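Local coordinates for RagB/SusD family nutrient uptake outer membrane protein (Bacteroides thetaiotaomicron, PDB 7KV2) that probably binds beta-glucan at the bacterial outer membrane as a SusD-family surface glycan-binding protein, consistent with a role in nutrient uptake, at residues A78-V83 with K326-R331. Numbering follows the deposited sequence.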
loop_
_atom_site.group_PDB
_atom_site.type_symbol
_atom_site.label_atom_id
_atom_site.label_comp_id
_atom_site.label_asym_id
_atom_site.label_seq_id
_atom_site.Cartn_x
_atom_site.Cartn_y
_atom_site.Cartn_z
ATOM N N ALA A 78 7.544 10.470 3.050
ATOM C CA ALA A 78 6.825 11.180 4.132
ATOM C C ALA A 78 7.757 11.396 5.334
ATOM O O ALA A 78 8.975 11.636 5.147
ATOM C CB ALA A 78 5.568 10.404 4.484
ATOM N N ASP A 79 7.241 11.247 6.562
ATOM C CA ASP A 79 7.890 11.752 7.795
ATOM C C ASP A 79 7.940 10.654 8.871
ATOM O O ASP A 79 8.072 11.009 10.064
ATOM C CB ASP A 79 7.183 13.015 8.294
ATOM C CG ASP A 79 5.699 12.870 8.548
ATOM O OD1 ASP A 79 5.062 12.026 7.887
ATOM O OD2 ASP A 79 5.149 13.679 9.335
ATOM N N ASP A 80 7.880 9.368 8.499
ATOM C CA ASP A 80 7.685 8.297 9.526
ATOM C C ASP A 80 8.850 7.315 9.569
ATOM O O ASP A 80 9.150 6.783 10.671
ATOM C CB ASP A 80 6.395 7.516 9.260
ATOM C CG ASP A 80 5.141 8.322 9.512
ATOM O OD1 ASP A 80 5.205 9.275 10.308
ATOM O OD2 ASP A 80 4.142 8.032 8.854
ATOM N N LEU A 81 9.479 7.067 8.421
ATOM C CA LEU A 81 10.557 6.074 8.242
ATOM C C LEU A 81 11.781 6.785 7.709
ATOM O O LEU A 81 11.616 7.858 7.026
ATOM C CB LEU A 81 10.121 5.009 7.225
ATOM C CG LEU A 81 8.767 4.350 7.441
ATOM C CD1 LEU A 81 8.487 3.367 6.304
ATOM C CD2 LEU A 81 8.722 3.608 8.776
ATOM N N TRP A 82 12.930 6.166 7.860
ATOM C CA TRP A 82 14.117 6.503 7.048
ATOM C C TRP A 82 14.181 5.543 5.844
ATOM O O TRP A 82 13.190 4.784 5.569
ATOM C CB TRP A 82 15.376 6.478 7.923
ATOM C CG TRP A 82 15.361 7.495 9.025
ATOM C CD1 TRP A 82 15.517 7.230 10.359
ATOM C CD2 TRP A 82 15.209 8.927 8.919
ATOM N NE1 TRP A 82 15.463 8.384 11.092
ATOM C CE2 TRP A 82 15.321 9.447 10.226
ATOM C CE3 TRP A 82 15.087 9.831 7.848
ATOM C CZ2 TRP A 82 15.211 10.819 10.496
ATOM C CZ3 TRP A 82 15.023 11.191 8.112
ATOM C CH2 TRP A 82 15.034 11.671 9.426
ATOM N N VAL A 83 15.279 5.582 5.091
ATOM C CA VAL A 83 15.420 4.749 3.869
ATOM C C VAL A 83 16.334 3.572 4.176
ATOM O O VAL A 83 15.977 2.433 3.823
ATOM C CB VAL A 83 15.892 5.600 2.675
ATOM C CG1 VAL A 83 16.030 4.728 1.446
ATOM C CG2 VAL A 83 14.945 6.765 2.417
ATOM N N LYS A 326 12.977 7.611 15.201
ATOM C CA LYS A 326 12.808 7.842 16.657
ATOM C C LYS A 326 11.592 8.744 16.878
ATOM O O LYS A 326 10.793 8.459 17.801
ATOM C CB LYS A 326 14.087 8.449 17.235
ATOM C CG LYS A 326 14.104 8.690 18.736
ATOM C CD LYS A 326 15.394 9.348 19.230
ATOM C CE LYS A 326 15.464 9.435 20.741
ATOM N NZ LYS A 326 16.662 10.182 21.189
ATOM N N GLU A 327 11.399 9.762 16.040
ATOM C CA GLU A 327 10.285 10.721 16.223
ATOM C C GLU A 327 8.933 10.015 16.067
ATOM O O GLU A 327 7.955 10.464 16.680
ATOM C CB GLU A 327 10.425 11.891 15.250
ATOM C CG GLU A 327 11.681 12.733 15.533
ATOM C CD GLU A 327 13.046 12.102 15.226
ATOM O OE1 GLU A 327 13.151 11.229 14.338
ATOM O OE2 GLU A 327 14.030 12.526 15.826
ATOM N N THR A 328 8.864 8.948 15.267
ATOM C CA THR A 328 7.616 8.168 15.086
ATOM C C THR A 328 7.284 7.484 16.402
ATOM O O THR A 328 6.170 7.627 16.909
ATOM C CB THR A 328 7.763 7.177 13.918
ATOM O OG1 THR A 328 7.927 7.932 12.718
ATOM C CG2 THR A 328 6.583 6.264 13.801
ATOM N N TYR A 329 8.259 6.870 17.014
ATOM C CA TYR A 329 8.022 6.223 18.329
ATOM C C TYR A 329 7.567 7.256 19.384
ATOM O O TYR A 329 6.589 6.978 20.173
ATOM C CB TYR A 329 9.285 5.526 18.785
ATOM C CG TYR A 329 9.165 4.925 20.157
ATOM C CD1 TYR A 329 8.692 3.642 20.337
ATOM C CD2 TYR A 329 9.602 5.628 21.272
ATOM C CE1 TYR A 329 8.660 3.070 21.603
ATOM C CE2 TYR A 329 9.539 5.080 22.545
ATOM C CZ TYR A 329 9.064 3.796 22.712
ATOM O OH TYR A 329 9.023 3.272 23.985
ATOM N N GLU A 330 8.223 8.413 19.404
ATOM C CA GLU A 330 7.976 9.491 20.407
ATOM C C GLU A 330 6.636 10.196 20.212
ATOM O O GLU A 330 6.195 10.795 21.176
ATOM C CB GLU A 330 9.082 10.547 20.339
ATOM C CG GLU A 330 10.407 9.993 20.754
ATOM C CD GLU A 330 11.561 10.989 20.692
ATOM O OE1 GLU A 330 11.495 11.948 19.870
ATOM O OE2 GLU A 330 12.549 10.729 21.419
ATOM N N ARG A 331 5.969 10.115 19.053
ATOM C CA ARG A 331 4.708 10.875 18.833
ATOM C C ARG A 331 3.546 10.144 19.515
ATOM O O ARG A 331 2.533 10.816 19.803
ATOM C CB ARG A 331 4.512 11.215 17.349
ATOM C CG ARG A 331 3.615 10.305 16.521
ATOM C CD ARG A 331 3.270 10.887 15.132
ATOM N NE ARG A 331 4.487 11.324 14.417
ATOM C CZ ARG A 331 5.144 10.599 13.490
ATOM N NH1 ARG A 331 4.731 9.386 13.151
ATOM N NH2 ARG A 331 6.221 11.093 12.902
HETATM O O HOH W 1 15.122 9.120 13.992
#
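Glu327 meets Trp82 at the ring's six-membered end, OE1 lying 4.4 Å from CZ2, and a bridging water in the indole plane completes the link. This water accepts from Trp82 NE1 at 3.0 Å and from the backbone N of Lys326, and donates to Glu327 OE1 at 2.9 Å. The other carboxylate oxygen of Glu327 is hydrogen-bonded to Tyr482 OH, whose ring also meets Trp82 edge-to-face.

One residue on, the contact becomes direct. Thr328 OG1 gives its hydrogen to Asp80 O at 2.6 Å, in the carbonyl plane and on a lone pair, with a C=O...OG1 angle of 113°. Its hydroxyl sits anti to the carbonyl carbon (chi1 -65°), which turns OG1 to the loop. A valine here would probably leave Asp80 O without this hydroxyl donor and weaken the tie between loop and helix.

The Arg331 chain bends at chi3, and one face of its guanidinium lies over Thr328 CA, offset toward the rim. NH1 forms a salt bridge with Asp80 OD1 at 2.9 Å, weak as a hydrogen bond because the N-H is poorly aimed, the two planes standing 52° apart; NH2 reaches Asp79 O weakly at 3.4 Å, at the guanidinium edge. Asp80 OD1 also hydrogen-bonds His454, and Asp79 pairs with Arg463.

The contact exemplifies an irregular loop held to a distant helix by side chains and water, here joining the starch-binding-associated and SusD family regions. Its chemistry is mainly polar, with a buried aspartate whose charge Arg331 probably helps to balance.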